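PDB 5GXX: glucanase from Clostridium thermocellum, which probably hydrolyses internal beta-1,4-glucosidic bonds of cellulose and cellodextrins, as a family 9 endoglucanase of the cellulosome. Local coordinates for residues 71-76 with 156-161; 372-377 with 401-406. The protein carries 1 engineered substitution. All coordinates share one frame; numbering follows the deposited sequence.

Contact 1 (71-76 with 156-161); sequences ALYEYG and SIVLKN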
loop_
_atom_site.group_PDB
_atom_site.type_symbol
_atom_site.label_atom_id
_atom_site.label_comp_id
_atom_site.label_asym_id
_atom_site.label_seq_id
_atom_site.Cartn_x
_atom_site.Cartn_y
_atom_site.Cartn_z
ATOM N N ALA A 71 -23.988 23.131 -43.705
ATOM C CA ALA A 71 -22.871 23.291 -44.639
ATOM C C ALA A 71 -23.189 22.673 -46.007
ATOM O O ALA A 71 -22.955 23.291 -47.056
ATOM C CB ALA A 71 -21.606 22.703 -44.050
ATOM N N LEU A 72 -23.734 21.460 -45.985
ATOM C CA LEU A 72 -24.117 20.772 -47.207
ATOM C C LEU A 72 -25.274 21.484 -47.895
ATOM O O LEU A 72 -25.287 21.566 -49.126
ATOM C CB LEU A 72 -24.474 19.309 -46.914
ATOM C CG LEU A 72 -23.310 18.354 -46.617
ATOM C CD1 LEU A 72 -23.797 17.029 -46.025
ATOM C CD2 LEU A 72 -22.415 18.075 -47.830
ATOM N N TYR A 73 -26.233 21.995 -47.118
ATOM C CA TYR A 73 -27.413 22.674 -47.653
ATOM C C TYR A 73 -27.036 23.923 -48.441
ATOM O O TYR A 73 -27.618 24.200 -49.487
ATOM C CB TYR A 73 -28.401 23.002 -46.523
ATOM C CG TYR A 73 -29.684 23.677 -46.947
ATOM C CD1 TYR A 73 -30.793 22.932 -47.372
ATOM C CD2 TYR A 73 -29.816 25.058 -46.879
ATOM C CE1 TYR A 73 -31.978 23.560 -47.750
ATOM C CE2 TYR A 73 -30.993 25.690 -47.244
ATOM C CZ TYR A 73 -32.072 24.934 -47.687
ATOM O OH TYR A 73 -33.229 25.596 -48.047
ATOM N N GLU A 74 -26.033 24.652 -47.962
ATOM C CA GLU A 74 -25.614 25.889 -48.630
ATOM C C GLU A 74 -24.618 25.661 -49.752
ATOM O O GLU A 74 -24.700 26.311 -50.797
ATOM C CB GLU A 74 -24.957 26.836 -47.622
ATOM C CG GLU A 74 -25.895 27.261 -46.502
ATOM C CD GLU A 74 -27.069 28.080 -46.978
ATOM O OE1 GLU A 74 -27.024 28.654 -48.097
ATOM O OE2 GLU A 74 -28.055 28.183 -46.220
ATOM N N TYR A 75 -23.669 24.762 -49.516
ATOM C CA TYR A 75 -22.444 24.726 -50.304
ATOM C C TYR A 75 -22.122 23.329 -50.842
ATOM O O TYR A 75 -21.100 23.137 -51.498
ATOM C CB TYR A 75 -21.283 25.399 -49.519
ATOM C CG TYR A 75 -21.581 26.848 -49.117
ATOM C CD1 TYR A 75 -22.006 27.780 -50.063
ATOM C CD2 TYR A 75 -21.416 27.301 -47.796
ATOM C CE1 TYR A 75 -22.302 29.096 -49.721
ATOM C CE2 TYR A 75 -21.716 28.629 -47.441
ATOM C CZ TYR A 75 -22.154 29.519 -48.410
ATOM O OH TYR A 75 -22.462 30.842 -48.121
ATOM N N GLY A 76 -22.989 22.341 -50.611
ATOM C CA GLY A 76 -22.700 20.968 -51.036
ATOM C C GLY A 76 -22.398 20.804 -52.518
ATOM O O GLY A 76 -21.487 20.066 -52.902
ATOM N N SER A 156 -32.319 15.365 -43.501
ATOM C CA SER A 156 -33.299 14.758 -44.408
ATOM C C SER A 156 -33.282 15.450 -45.769
ATOM O O SER A 156 -33.476 14.794 -46.789
ATOM C CB SER A 156 -34.699 14.783 -43.789
ATOM O OG SER A 156 -35.383 16.015 -43.986
ATOM N N ILE A 157 -33.029 16.756 -45.799
ATOM C CA ILE A 157 -32.912 17.474 -47.072
ATOM C C ILE A 157 -31.620 17.088 -47.793
ATOM O O ILE A 157 -31.627 16.628 -48.938
ATOM C CB ILE A 157 -32.883 19.010 -46.882
ATOM C CG1 ILE A 157 -34.110 19.469 -46.094
ATOM C CG2 ILE A 157 -32.711 19.760 -48.213
ATOM C CD1 ILE A 157 -34.097 20.953 -45.736
ATOM N N VAL A 158 -30.496 17.290 -47.115
ATOM C CA VAL A 158 -29.218 17.179 -47.801
ATOM C C VAL A 158 -28.835 15.737 -48.121
ATOM O O VAL A 158 -28.042 15.504 -49.041
ATOM C CB VAL A 158 -28.095 17.966 -47.068
ATOM C CG1 VAL A 158 -28.553 19.376 -46.791
ATOM C CG2 VAL A 158 -27.659 17.300 -45.765
ATOM N N LEU A 159 -29.399 14.786 -47.374
ATOM C CA LEU A 159 -29.175 13.361 -47.612
ATOM C C LEU A 159 -30.404 12.640 -48.186
ATOM O O LEU A 159 -30.399 11.413 -48.310
ATOM C CB LEU A 159 -28.690 12.657 -46.337
ATOM C CG LEU A 159 -27.430 13.225 -45.664
ATOM C CD1 LEU A 159 -27.081 12.477 -44.387
ATOM C CD2 LEU A 159 -26.255 13.184 -46.640
ATOM N N LYS A 160 -31.425 13.415 -48.557
ATOM C CA LYS A 160 -32.581 12.902 -49.299
ATOM C C LYS A 160 -33.108 11.647 -48.611
ATOM O O LYS A 160 -33.239 10.567 -49.200
ATOM C CB LYS A 160 -32.209 12.617 -50.756
ATOM C CG LYS A 160 -31.818 13.846 -51.559
ATOM C CD LYS A 160 -31.741 13.484 -53.036
ATOM C CE LYS A 160 -31.287 14.655 -53.899
ATOM N NZ LYS A 160 -32.141 15.858 -53.699
ATOM N N ASN A 161 -33.381 11.793 -47.323
ATOM C CA ASN A 161 -33.669 10.643 -46.487
ATOM C C ASN A 161 -35.007 10.779 -45.765
ATOM O O ASN A 161 -35.154 11.589 -44.858
ATOM C CB ASN A 161 -32.518 10.482 -45.493
ATOM C CG ASN A 161 -32.568 9.171 -44.737
ATOM O OD1 ASN A 161 -33.516 8.902 -43.994
ATOM N ND2 ASN A 161 -31.537 8.359 -44.904
#
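L72 and Y73 meet I157 and V158 in a purely apolar helix-to-helix contact near the C-terminal ends of helices 58-75 and 142-158, in the (alpha/alpha)6 barrel of the family 9 catalytic domain. No hydrogen bond links the two segments, which bury 211 Å² between them. The backbones come close at one point, where the CA atoms of Y73 and V158 lie 5.8 Å apart. V158 is the residue that bridges to both neighbours on the facing helix. Its CG1 methyl rests against the backbone of helix 58-75, 3.5 Å from Y73 N, and also reaches Y73 CB at 3.6 Å. The second methyl, CG2, sits 3.9 Å from L72 CD1, and the L72 and V158 side chains run roughly perpendicular to each other. With CG placed opposite its own backbone N (chi1 -179°), Y73 carries its ring along the I157 side. I157 answers at the ring edge: its CG2 lies near the ring plane, 3.8 Å from Y73 CD1, while its CD1 reaches Y73 CE1 at 3.9 Å from off the plane, beside the same edge. Directly after V158 the helix closes in a Schellman motif, with N161 N bonded to S156 O and K160, of positive phi, as the C-prime residue; N161 then caps the start of helix 162-178. Helix 85-101 packs on L72 through L88, E89 and L92, W207 of helix 198-212 meets the Y73 ring edge-to-face, and Y75 turns to helices 301-318 and 412-429.

Contact 2 (372-377 with 401-406); sequences DKRDIP and NIEDYV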
loop_
_atom_site.group_PDB
_atom_site.type_symbol
_atom_site.label_atom_id
_atom_site.label_comp_id
_atom_site.label_asym_id
_atom_site.label_seq_id
_atom_site.Cartn_x
_atom_site.Cartn_y
_atom_site.Cartn_z
ATOM N N ASP A 372 -3.084 6.519 -17.191
ATOM C CA ASP A 372 -3.976 7.527 -16.613
ATOM C C ASP A 372 -3.183 8.782 -16.209
ATOM O O ASP A 372 -3.296 9.295 -15.095
ATOM C CB ASP A 372 -4.786 6.902 -15.459
ATOM C CG ASP A 372 -5.895 7.807 -14.961
ATOM O OD1 ASP A 372 -6.309 8.730 -15.687
ATOM O OD2 ASP A 372 -6.373 7.595 -13.818
ATOM N N LYS A 373 -2.339 9.251 -17.126
ATOM C CA LYS A 373 -1.599 10.505 -16.942
ATOM C C LYS A 373 -1.638 11.315 -18.229
ATOM O O LYS A 373 -1.633 10.773 -19.328
ATOM C CB LYS A 373 -0.119 10.272 -16.604
ATOM C CG LYS A 373 0.137 9.639 -15.245
ATOM C CD LYS A 373 1.627 9.563 -14.962
ATOM C CE LYS A 373 1.883 9.527 -13.451
ATOM N NZ LYS A 373 3.322 9.276 -13.133
ATOM N N ARG A 374 -1.602 12.631 -18.080
ATOM C CA ARG A 374 -1.537 13.513 -19.243
ATOM C C ARG A 374 -0.113 13.807 -19.688
ATOM O O ARG A 374 0.114 14.139 -20.856
ATOM C CB ARG A 374 -2.255 14.831 -18.964
ATOM C CG ARG A 374 -3.761 14.693 -18.992
ATOM C CD ARG A 374 -4.365 16.080 -18.944
ATOM N NE ARG A 374 -4.447 16.493 -17.555
ATOM C CZ ARG A 374 -5.391 16.067 -16.726
ATOM N NH1 ARG A 374 -6.316 15.231 -17.168
ATOM N NH2 ARG A 374 -5.405 16.461 -15.463
ATOM N N ASP A 375 0.830 13.737 -18.755
ATOM C CA ASP A 375 2.216 14.092 -19.045
ATOM C C ASP A 375 3.028 12.959 -19.661
ATOM O O ASP A 375 4.148 13.171 -20.135
ATOM C CB ASP A 375 2.917 14.649 -17.792
ATOM C CG ASP A 375 2.932 13.671 -16.630
ATOM O OD1 ASP A 375 1.876 13.098 -16.292
ATOM O OD2 ASP A 375 4.005 13.489 -16.010
ATOM N N ILE A 376 2.480 11.746 -19.627
ATOM C CA ILE A 376 3.167 10.580 -20.182
ATOM C C ILE A 376 2.172 9.834 -21.069
ATOM O O ILE A 376 1.086 9.488 -20.582
ATOM C CB ILE A 376 3.726 9.666 -19.066
ATOM C CG1 ILE A 376 4.863 10.380 -18.314
ATOM C CG2 ILE A 376 4.195 8.351 -19.669
ATOM C CD1 ILE A 376 5.365 9.667 -17.048
ATOM N N PRO A 377 2.496 9.653 -22.371
ATOM C CA PRO A 377 3.722 10.085 -23.057
ATOM C C PRO A 377 3.786 11.601 -23.265
ATOM O O PRO A 377 2.749 12.279 -23.279
ATOM C CB PRO A 377 3.668 9.338 -24.397
ATOM C CG PRO A 377 2.187 9.162 -24.640
ATOM C CD PRO A 377 1.625 8.870 -23.268
ATOM N N ASN A 401 -0.103 23.093 -24.789
ATOM C CA ASN A 401 0.137 22.392 -23.535
ATOM C C ASN A 401 -1.079 21.498 -23.293
ATOM O O ASN A 401 -2.224 21.972 -23.313
ATOM C CB ASN A 401 0.313 23.461 -22.448
ATOM C CG ASN A 401 0.426 22.897 -21.048
ATOM O OD1 ASN A 401 0.414 21.683 -20.834
ATOM N ND2 ASN A 401 0.530 23.798 -20.072
ATOM N N ILE A 402 -0.869 20.198 -23.105
ATOM C CA ILE A 402 -1.989 19.292 -22.890
ATOM C C ILE A 402 -2.782 19.638 -21.615
ATOM O O ILE A 402 -3.962 19.317 -21.485
ATOM C CB ILE A 402 -1.526 17.808 -22.855
ATOM C CG1 ILE A 402 -2.710 16.871 -23.118
ATOM C CG2 ILE A 402 -0.786 17.482 -21.539
ATOM C CD1 ILE A 402 -2.318 15.379 -23.170
ATOM N N GLU A 403 -2.125 20.312 -20.680
ATOM C CA GLU A 403 -2.750 20.651 -19.410
ATOM C C GLU A 403 -3.731 21.818 -19.534
ATOM O O GLU A 403 -4.577 22.021 -18.651
ATOM C CB GLU A 403 -1.705 20.950 -18.331
ATOM C CG GLU A 403 -0.814 19.761 -17.970
ATOM C CD GLU A 403 -1.552 18.608 -17.305
ATOM O OE1 GLU A 403 -2.675 18.788 -16.771
ATOM O OE2 GLU A 403 -0.978 17.500 -17.293
ATOM N N ASP A 404 -3.621 22.576 -20.622
ATOM C CA ASP A 404 -4.496 23.729 -20.813
ATOM C C ASP A 404 -5.806 23.253 -21.433
ATOM O O ASP A 404 -5.956 23.230 -22.657
ATOM C CB ASP A 404 -3.837 24.816 -21.663
ATOM C CG ASP A 404 -4.606 26.124 -21.621
ATOM O OD1 ASP A 404 -5.816 26.082 -21.317
ATOM O OD2 ASP A 404 -4.009 27.183 -21.901
ATOM N N TYR A 405 -6.730 22.840 -20.578
ATOM C CA TYR A 405 -8.023 22.294 -20.996
ATOM C C TYR A 405 -8.972 23.368 -21.542
ATOM O O TYR A 405 -10.085 23.051 -21.989
ATOM C CB TYR A 405 -8.683 21.493 -19.856
ATOM C CG TYR A 405 -8.899 22.328 -18.616
ATOM C CD1 TYR A 405 -10.018 23.151 -18.488
ATOM C CD2 TYR A 405 -7.951 22.329 -17.592
ATOM C CE1 TYR A 405 -10.203 23.935 -17.356
ATOM C CE2 TYR A 405 -8.124 23.108 -16.460
ATOM C CZ TYR A 405 -9.246 23.912 -16.354
ATOM O OH TYR A 405 -9.394 24.689 -15.226
ATOM N N VAL A 406 -8.553 24.631 -21.466
ATOM C CA VAL A 406 -9.296 25.720 -22.116
ATOM C C VAL A 406 -8.754 25.947 -23.542
ATOM O O VAL A 406 -9.439 25.670 -24.530
ATOM C CB VAL A 406 -9.255 27.005 -21.253
ATOM C CG1 VAL A 406 -9.986 28.145 -21.965
ATOM C CG2 VAL A 406 -9.870 26.724 -19.888
#
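A salt bridge between R374 and E403 ties together two loop segments of the family 9 catalytic domain, 372-377 and 401-406, both lying between helices 364-367 and 412-429. The bond runs from R374 NE to E403 OE1 at 3.0 Å with an N-H...O angle of 164°, hence nearly straight. The acceptor lies close to the guanidinium plane, at its edge, whereas the donor stands above the carboxylate plane; the two planes are 73° apart, so this is a single-bond pairing rather than a flat two-pronged one. R374 bends at chi3 (-85°) to bring NE round, and E403 bends at chi2, which brings its carboxylate alongside the R374 chain, OE2 3.4 Å from R374 CB. By sequence 401-406 falls within the second family 9 signature and H362, which bonds I402 O, within the first, while 372-377 lies in neither; these signatures supply active-site residues in the family, so any role of the contact there is inferred. I402 packs beside the R374 backbone, CG2 3.5 Å and CD1 3.6 Å from R374 O. N401 OD1 accepts from E403 N at 2.9 Å in an Asx turn, which, with the type I turn from N401 to D404, fixes the backbone carrying E403. D375 N is buried by the contact without a partner in the model, and the R374 guanidinium makes a cation-pi interaction with W122.

Contact 1 closes before contact 2 opens along the chain, and all four segments belong to the same family 9 glycosidase range. Their centres are 38 Å apart and their nearest atoms about 23 Å, on opposite sides of the chain's centre, so they do not touch. Helix 412-429 relates them loosely: it touches contact 1 through Y75 and follows the contact 2 loop in the chain. Contact 1 belongs to the helix packing of the catalytic domain, contact 2 to the long loop between helices 364-367 and 412-429, of which 401-406 falls in a family signature.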